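Local coordinates for protein fiber KNOB domain (Avirulent turkey hemorrhagic enteritis virus, PDB 4D63) that forms the trimeric head of the turkey adenovirus 3 fibre, binds sialic acid of sialyllactose and probably attaches the virus to host cells, at residues Gly50-Thr61 against Leu65-Ile77. Sequence-based numbering, arbitrary orientation.
Sequences GRATNGQFVTKT and LRYKFVRWDALLI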
ATOM      1  N   GLY A  50      16.068  -9.269 -14.853  1.00 72.14           N
ATOM      2  CA  GLY A  50      15.999  -9.285 -16.351  1.00 74.78           C
ATOM      3  C   GLY A  50      14.989  -8.301 -16.910  1.00 73.85           C
ATOM      4  O   GLY A  50      14.641  -7.336 -16.235  1.00 75.34           O
ATOM      5  N   ARG A  51      14.522  -8.539 -18.140  1.00 75.99           N
ATOM      6  CA  ARG A  51      13.384  -7.788 -18.723  1.00 76.03           C
ATOM      7  C   ARG A  51      12.001  -8.410 -18.417  1.00 68.48           C
ATOM      8  O   ARG A  51      11.881  -9.592 -18.069  1.00 61.19           O
ATOM      9  CB  ARG A  51      13.561  -7.582 -20.234  1.00 83.02           C
ATOM     10  CG  ARG A  51      14.350  -6.326 -20.569  1.00 91.38           C
ATOM     11  CD  ARG A  51      13.473  -5.076 -20.490  1.00100.37           C
ATOM     12  NE  ARG A  51      14.194  -3.900 -19.979  1.00106.15           N
ATOM     13  CZ  ARG A  51      13.814  -2.626 -20.139  1.00110.42           C
ATOM     14  NH1 ARG A  51      12.714  -2.307 -20.817  1.00113.56           N
ATOM     15  NH2 ARG A  51      14.554  -1.652 -19.621  1.00109.50           N
ATOM     16  N   ALA A  52      10.961  -7.593 -18.555  1.00 61.96           N
ATOM     17  CA  ALA A  52       9.649  -7.931 -18.032  1.00 59.33           C
ATOM     18  C   ALA A  52       8.923  -8.910 -18.941  1.00 57.63           C
ATOM     19  O   ALA A  52       8.716  -8.630 -20.114  1.00 60.06           O
ATOM     20  CB  ALA A  52       8.828  -6.662 -17.834  1.00 59.59           C
ATOM     21  N   THR A  53       8.539 -10.051 -18.377  1.00 52.28           N
ATOM     22  CA  THR A  53       7.874 -11.134 -19.100  1.00 52.99           C
ATOM     23  C   THR A  53       6.346 -11.081 -18.965  1.00 51.91           C
ATOM     24  O   THR A  53       5.825 -10.880 -17.871  1.00 49.46           O
ATOM     25  CB  THR A  53       8.301 -12.494 -18.524  1.00 52.23           C
ATOM     26  OG1 THR A  53       9.727 -12.562 -18.477  1.00 58.31           O
ATOM     27  CG2 THR A  53       7.736 -13.665 -19.349  1.00 53.57           C
ATOM     28  N   ASN A  54       5.632 -11.313 -20.065  1.00 49.64           N
ATOM     29  CA  ASN A  54       4.179 -11.376 -20.027  1.00 47.50           C
ATOM     30  C   ASN A  54       3.636 -12.693 -19.507  1.00 46.85           C
ATOM     31  O   ASN A  54       4.274 -13.727 -19.618  1.00 44.12           O
ATOM     32  CB  ASN A  54       3.591 -11.085 -21.386  1.00 51.38           C
ATOM     33  CG  ASN A  54       3.817  -9.662 -21.796  1.00 58.36           C
ATOM     34  OD1 ASN A  54       3.122  -8.761 -21.339  1.00 63.19           O
ATOM     35  ND2 ASN A  54       4.832  -9.440 -22.621  1.00 66.85           N
ATOM     36  N   GLY A  55       2.449 -12.613 -18.905  1.00 42.80           N
ATOM     37  CA  GLY A  55       1.741 -13.769 -18.363  1.00 40.81           C
ATOM     38  C   GLY A  55       0.269 -13.425 -18.173  1.00 38.65           C
ATOM     39  O   GLY A  55      -0.138 -12.293 -18.396  1.00 41.86           O
ATOM     40  N   GLN A  56      -0.537 -14.405 -17.794  1.00 39.87           N
ATOM     41  CA  GLN A  56      -1.883 -14.115 -17.364  1.00 43.14           C
ATOM     42  C   GLN A  56      -2.439 -15.200 -16.450  1.00 41.54           C
ATOM     43  O   GLN A  56      -1.899 -16.328 -16.366  1.00 37.89           O
ATOM     44  CB  GLN A  56      -2.827 -13.810 -18.558  1.00 46.45           C
ATOM     45  CG  GLN A  56      -3.176 -14.984 -19.466  1.00 49.73           C
ATOM     46  CD  GLN A  56      -2.011 -15.407 -20.311  1.00 56.18           C
ATOM     47  OE1 GLN A  56      -1.396 -14.583 -20.988  1.00 58.62           O
ATOM     48  NE2 GLN A  56      -1.687 -16.696 -20.268  1.00 59.67           N
ATOM     49  N   PHE A  57      -3.487 -14.807 -15.728  1.00 38.45           N
ATOM     50  CA  PHE A  57      -4.343 -15.710 -15.031  1.00 36.04           C
ATOM     51  C   PHE A  57      -5.644 -15.679 -15.785  1.00 35.58           C
ATOM     52  O   PHE A  57      -5.937 -14.738 -16.537  1.00 39.19           O
ATOM     53  CB  PHE A  57      -4.613 -15.249 -13.603  1.00 38.79           C
ATOM     54  CG  PHE A  57      -3.404 -15.204 -12.713  1.00 39.88           C
ATOM     55  CD1 PHE A  57      -2.889 -16.354 -12.178  1.00 38.54           C
ATOM     56  CD2 PHE A  57      -2.828 -13.994 -12.363  1.00 38.63           C
ATOM     57  CE1 PHE A  57      -1.801 -16.324 -11.336  1.00 41.96           C
ATOM     58  CE2 PHE A  57      -1.733 -13.953 -11.527  1.00 40.46           C
ATOM     59  CZ  PHE A  57      -1.217 -15.121 -11.006  1.00 43.33           C
ATOM     60  N   VAL A  58      -6.444 -16.706 -15.555  1.00 37.79           N
ATOM     61  CA  VAL A  58      -7.770 -16.787 -16.122  1.00 37.98           C
ATOM     62  C   VAL A  58      -8.733 -17.146 -15.002  1.00 36.72           C
ATOM     63  O   VAL A  58      -8.401 -17.948 -14.123  1.00 35.15           O
ATOM     64  CB  VAL A  58      -7.824 -17.837 -17.258  1.00 42.43           C
ATOM     65  CG1 VAL A  58      -9.223 -17.905 -17.855  1.00 43.57           C
ATOM     66  CG2 VAL A  58      -6.804 -17.471 -18.342  1.00 43.10           C
ATOM     67  N   THR A  59      -9.911 -16.522 -15.019  1.00 37.58           N
ATOM     68  CA  THR A  59     -10.925 -16.756 -13.997  1.00 40.35           C
ATOM     69  C   THR A  59     -11.870 -17.872 -14.409  1.00 42.47           C
ATOM     70  O   THR A  59     -11.831 -18.331 -15.543  1.00 43.91           O
ATOM     71  CB  THR A  59     -11.784 -15.498 -13.757  1.00 39.81           C
ATOM     72  OG1 THR A  59     -12.623 -15.276 -14.891  1.00 34.32           O
ATOM     73  CG2 THR A  59     -10.899 -14.237 -13.519  1.00 40.01           C
ATOM     74  N   LYS A  60     -12.735 -18.259 -13.471  1.00 48.08           N
ATOM     75  CA  LYS A  60     -13.811 -19.236 -13.678  1.00 52.22           C
ATOM     76  C   LYS A  60     -14.706 -18.920 -14.864  1.00 49.79           C
ATOM     77  O   LYS A  60     -15.266 -19.818 -15.461  1.00 48.45           O
ATOM     78  CB  LYS A  60     -14.709 -19.342 -12.430  1.00 56.59           C
ATOM     79  CG  LYS A  60     -14.489 -20.564 -11.540  1.00 64.05           C
ATOM     80  CD  LYS A  60     -15.379 -20.479 -10.285  1.00 72.30           C
ATOM     81  CE  LYS A  60     -15.722 -21.846  -9.678  1.00 76.97           C
ATOM     82  NZ  LYS A  60     -14.552 -22.564  -9.058  1.00 74.77           N
ATOM     83  N   THR A  61     -14.883 -17.644 -15.177  1.00 51.93           N
ATOM     84  CA  THR A  61     -15.714 -17.262 -16.308  1.00 50.94           C
ATOM     85  C   THR A  61     -14.834 -16.960 -17.508  1.00 49.65           C
ATOM     86  O   THR A  61     -15.268 -16.287 -18.430  1.00 48.84           O
ATOM     87  CB  THR A  61     -16.593 -16.028 -15.982  1.00 52.28           C
ATOM     88  OG1 THR A  61     -15.781 -14.861 -15.834  1.00 49.56           O
ATOM     89  CG2 THR A  61     -17.377 -16.246 -14.704  1.00 59.65           C
ATOM     90  N   LEU A  65      -6.750 -12.141 -16.906  1.00 42.90           N
ATOM     91  CA  LEU A  65      -6.067 -11.072 -16.179  1.00 38.90           C
ATOM     92  C   LEU A  65      -4.616 -11.104 -16.558  1.00 37.35           C
ATOM     93  O   LEU A  65      -3.859 -11.989 -16.130  1.00 36.76           O
ATOM     94  CB  LEU A  65      -6.199 -11.230 -14.657  1.00 37.91           C
ATOM     95  CG  LEU A  65      -7.596 -11.488 -14.120  1.00 37.92           C
ATOM     96  CD1 LEU A  65      -7.517 -11.649 -12.614  1.00 38.94           C
ATOM     97  CD2 LEU A  65      -8.589 -10.392 -14.502  1.00 39.29           C
ATOM     98  N   ARG A  66      -4.212 -10.112 -17.331  1.00 36.96           N
ATOM     99  CA  ARG A  66      -2.874 -10.067 -17.824  1.00 42.89           C
ATOM    100  C   ARG A  66      -1.942  -9.335 -16.857  1.00 41.84           C
ATOM    101  O   ARG A  66      -2.337  -8.381 -16.176  1.00 35.25           O
ATOM    102  CB  ARG A  66      -2.871  -9.427 -19.220  1.00 48.50           C
ATOM    103  CG  ARG A  66      -3.522 -10.341 -20.256  1.00 54.96           C
ATOM    104  CD  ARG A  66      -3.911  -9.610 -21.521  1.00 62.63           C
ATOM    105  NE  ARG A  66      -2.866  -8.690 -21.993  1.00 69.72           N
ATOM    106  CZ  ARG A  66      -2.885  -7.349 -21.903  1.00 76.68           C
ATOM    107  NH1 ARG A  66      -3.902  -6.689 -21.339  1.00 72.25           N
ATOM    108  NH2 ARG A  66      -1.858  -6.648 -22.393  1.00 77.38           N
ATOM    109  N   TYR A  67      -0.699  -9.803 -16.829  1.00 39.63           N
ATOM    110  CA  TYR A  67       0.337  -9.190 -16.038  1.00 42.86           C
ATOM    111  C   TYR A  67       1.704  -9.290 -16.707  1.00 39.82           C
ATOM    112  O   TYR A  67       1.891 -10.107 -17.593  1.00 43.95           O
ATOM    113  CB  TYR A  67       0.374  -9.874 -14.674  1.00 41.81           C
ATOM    114  CG  TYR A  67       0.696 -11.338 -14.694  1.00 41.59           C
ATOM    115  CD1 TYR A  67       2.024 -11.785 -14.837  1.00 44.40           C
ATOM    116  CD2 TYR A  67      -0.298 -12.284 -14.542  1.00 40.24           C
ATOM    117  CE1 TYR A  67       2.329 -13.139 -14.841  1.00 43.38           C
ATOM    118  CE2 TYR A  67       0.007 -13.637 -14.536  1.00 46.32           C
ATOM    119  CZ  TYR A  67       1.320 -14.053 -14.691  1.00 43.15           C
ATOM    120  OH  TYR A  67       1.630 -15.392 -14.660  1.00 48.34           O
ATOM    121  N   LYS A  68       2.636  -8.457 -16.260  1.00 39.07           N
ATOM    122  CA  LYS A  68       4.073  -8.596 -16.558  1.00 40.32           C
ATOM    123  C   LYS A  68       4.783  -8.886 -15.252  1.00 40.26           C
ATOM    124  O   LYS A  68       4.387  -8.351 -14.217  1.00 37.88           O
ATOM    125  CB  LYS A  68       4.654  -7.292 -17.076  1.00 43.73           C
ATOM    126  CG  LYS A  68       4.289  -6.902 -18.487  1.00 54.11           C
ATOM    127  CD  LYS A  68       4.826  -5.494 -18.776  1.00 61.63           C
ATOM    128  CE  LYS A  68       4.957  -5.208 -20.269  1.00 66.54           C
ATOM    129  NZ  LYS A  68       3.754  -5.572 -21.065  1.00 70.31           N
ATOM    130  N   PHE A  69       5.867  -9.662 -15.297  1.00 40.99           N
ATOM    131  CA  PHE A  69       6.678  -9.931 -14.115  1.00 42.03           C
ATOM    132  C   PHE A  69       8.188  -9.972 -14.367  1.00 46.30           C
ATOM    133  O   PHE A  69       8.660 -10.043 -15.510  1.00 46.11           O
ATOM    134  CB  PHE A  69       6.264 -11.253 -13.444  1.00 43.13           C
ATOM    135  CG  PHE A  69       6.680 -12.489 -14.203  1.00 45.10           C
ATOM    136  CD1 PHE A  69       5.897 -12.982 -15.245  1.00 47.22           C
ATOM    137  CD2 PHE A  69       7.854 -13.164 -13.877  1.00 50.26           C
ATOM    138  CE1 PHE A  69       6.276 -14.114 -15.953  1.00 50.44           C
ATOM    139  CE2 PHE A  69       8.244 -14.293 -14.592  1.00 53.23           C
ATOM    140  CZ  PHE A  69       7.449 -14.770 -15.630  1.00 51.61           C
ATOM    141  N   VAL A  70       8.910  -9.964 -13.244  1.00 45.41           N
ATOM    142  CA  VAL A  70      10.340 -10.081 -13.172  1.00 46.54           C
ATOM    143  C   VAL A  70      10.619 -11.063 -12.047  1.00 49.50           C
ATOM    144  O   VAL A  70      10.090 -10.920 -10.954  1.00 43.08           O
ATOM    145  CB  VAL A  70      10.947  -8.683 -12.922  1.00 51.73           C
ATOM    146  CG1 VAL A  70      12.166  -8.711 -12.014  1.00 55.55           C
ATOM    147  CG2 VAL A  70      11.255  -8.025 -14.261  1.00 53.05           C
ATOM    148  N   ARG A  71      11.433 -12.077 -12.334  1.00 51.08           N
ATOM    149  CA  ARG A  71      11.770 -13.126 -11.379  1.00 57.50           C
ATOM    150  C   ARG A  71      13.305 -13.132 -11.233  1.00 62.11           C
ATOM    151  O   ARG A  71      14.010 -13.534 -12.157  1.00 65.66           O
ATOM    152  CB  ARG A  71      11.220 -14.456 -11.920  1.00 62.59           C
ATOM    153  CG  ARG A  71      11.236 -15.685 -11.007  1.00 69.65           C
ATOM    154  CD  ARG A  71      11.060 -16.959 -11.866  1.00 83.11           C
ATOM    155  NE  ARG A  71      12.202 -17.158 -12.796  1.00 89.84           N
ATOM    156  CZ  ARG A  71      12.189 -17.130 -14.141  1.00 82.60           C
ATOM    157  NH1 ARG A  71      11.071 -16.954 -14.860  1.00 76.72           N
ATOM    158  NH2 ARG A  71      13.341 -17.299 -14.781  1.00 76.95           N
ATOM    159  N   TRP A  72      13.810 -12.615 -10.113  1.00 66.93           N
ATOM    160  CA  TRP A  72      15.239 -12.657  -9.771  1.00 77.56           C
ATOM    161  C   TRP A  72      15.393 -13.823  -8.800  1.00 77.00           C
ATOM    162  O   TRP A  72      14.541 -14.710  -8.753  1.00 83.50           O
ATOM    163  CB  TRP A  72      15.714 -11.336  -9.130  1.00 87.25           C
ATOM    164  CG  TRP A  72      16.174 -10.279 -10.087  1.00 99.45           C
ATOM    165  CD1 TRP A  72      15.513  -9.131 -10.414  1.00107.94           C
ATOM    166  CD2 TRP A  72      17.414 -10.248 -10.818  1.00112.74           C
ATOM    167  NE1 TRP A  72      16.250  -8.393 -11.313  1.00111.46           N
ATOM    168  CE2 TRP A  72      17.420  -9.056 -11.579  1.00115.93           C
ATOM    169  CE3 TRP A  72      18.514 -11.114 -10.913  1.00115.36           C
ATOM    170  CZ2 TRP A  72      18.482  -8.708 -12.421  1.00116.36           C
ATOM    171  CZ3 TRP A  72      19.577 -10.764 -11.756  1.00112.59           C
ATOM    172  CH2 TRP A  72      19.549  -9.572 -12.497  1.00113.79           C
ATOM    173  N   ASP A  73      16.474 -13.827  -8.032  1.00 80.94           N
ATOM    174  CA  ASP A  73      16.775 -14.920  -7.111  1.00 84.21           C
ATOM    175  C   ASP A  73      15.548 -15.423  -6.321  1.00 75.45           C
ATOM    176  O   ASP A  73      14.829 -16.321  -6.795  1.00 72.65           O
ATOM    177  CB  ASP A  73      17.927 -14.510  -6.170  1.00 93.66           C
ATOM    178  CG  ASP A  73      19.271 -14.346  -6.900  1.00 96.17           C
ATOM    179  OD1 ASP A  73      19.421 -14.913  -8.009  1.00 89.55           O
ATOM    180  OD2 ASP A  73      20.171 -13.655  -6.356  1.00 95.04           O
ATOM    181  N   ALA A  74      15.302 -14.848  -5.142  1.00 60.63           N
ATOM    182  CA  ALA A  74      14.170 -15.267  -4.301  1.00 57.44           C
ATOM    183  C   ALA A  74      12.984 -14.303  -4.435  1.00 52.50           C
ATOM    184  O   ALA A  74      12.069 -14.311  -3.610  1.00 54.08           O
ATOM    185  CB  ALA A  74      14.604 -15.376  -2.841  1.00 54.62           C
ATOM    186  N   LEU A  75      12.986 -13.517  -5.506  1.00 46.92           N
ATOM    187  CA  LEU A  75      12.164 -12.341  -5.630  1.00 46.99           C
ATOM    188  C   LEU A  75      11.296 -12.443  -6.880  1.00 44.56           C
ATOM    189  O   LEU A  75      11.769 -12.793  -7.974  1.00 43.47           O
ATOM    190  CB  LEU A  75      13.091 -11.125  -5.714  1.00 52.82           C
ATOM    191  CG  LEU A  75      12.500  -9.715  -5.706  1.00 62.43           C
ATOM    192  CD1 LEU A  75      11.800  -9.404  -4.383  1.00 60.86           C
ATOM    193  CD2 LEU A  75      13.608  -8.714  -6.005  1.00 66.01           C
ATOM    194  N   LEU A  76      10.012 -12.184  -6.719  1.00 39.50           N
ATOM    195  CA  LEU A  76       9.126 -12.095  -7.859  1.00 40.01           C
ATOM    196  C   LEU A  76       8.284 -10.851  -7.709  1.00 39.80           C
ATOM    197  O   LEU A  76       7.547 -10.705  -6.741  1.00 38.97           O
ATOM    198  CB  LEU A  76       8.222 -13.317  -7.961  1.00 41.98           C
ATOM    199  CG  LEU A  76       7.228 -13.190  -9.132  1.00 47.52           C
ATOM    200  CD1 LEU A  76       7.642 -14.075 -10.283  1.00 50.18           C
ATOM    201  CD2 LEU A  76       5.803 -13.517  -8.730  1.00 54.59           C
ATOM    202  N   ILE A  77       8.389  -9.976  -8.696  1.00 38.51           N
ATOM    203  CA  ILE A  77       7.632  -8.749  -8.747  1.00 38.28           C
ATOM    204  C   ILE A  77       6.670  -8.870  -9.912  1.00 40.55           C
ATOM    205  O   ILE A  77       7.072  -9.151 -11.028  1.00 39.76           O
ATOM    206  CB  ILE A  77       8.564  -7.563  -8.971  1.00 38.89           C
ATOM    207  CG1 ILE A  77       9.489  -7.394  -7.765  1.00 38.06           C
ATOM    208  CG2 ILE A  77       7.773  -6.294  -9.275  1.00 39.01           C
ATOM    209  CD1 ILE A  77      10.541  -6.327  -7.981  1.00 38.92           C
TER
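Thr53 to Phe57 pair with Phe69 to Leu65 as the two arms of an antiparallel beta hairpin, the first in the beta-structured fibre head. Six backbone hydrogen bonds run in pairs through the hydrogen-bonded couples Thr53–Phe69, Gly55–Tyr67 and Phe57–Leu65, each couple joined by two reciprocal N-H...O bonds. Between these couples, CA-H...O contacts add to the ladder, with Lys68 CA 3.2 Å from Thr53 O and Gln56 CA 3.2 Å from Leu65 O.

Aromatic rings dominate the face bearing Thr53, Phe57, Leu65, Tyr67 and Phe69. With CG lodged between backbone N and carbonyl carbon (chi1 62°), the Tyr67 ring folds back across the partner strand. One of its faces lies over Gly55, whose CA is 3.9 Å from the ring centroid in a CH-pi contact; the same face also takes the backbone of the next residue, with Tyr67 CE2 3.4 Å from Gln56 N. Phe69 takes Thr53 CB over one ring face, again a CH-pi contact. Phe57 meets Tyr67 obliquely, CE2 to CE2 3.5 Å, with planes at 45°; Phe57 and Leu65 also pack on Leu118 of strand 113-120, which continues the sheet beyond strand 53-59.

The other face carries Asn54, Gln56, Arg66 and Lys68. The Arg66 guanidinium pairs through NH1 with Asp82, while its CG packs against Gln56 CB. At the Gly50 end the hairpin reaches the trimer interface, where Gly50 N bonds to Asp73 of a second subunit. Asn54 and Lys68 extend alongside each other, and the chain of Lys68 bends at its last torsion, from where NZ donates a hydrogen bond to Asn54 OD1, long at 3.3 Å and tilted 18° from the amide carbonyl plane.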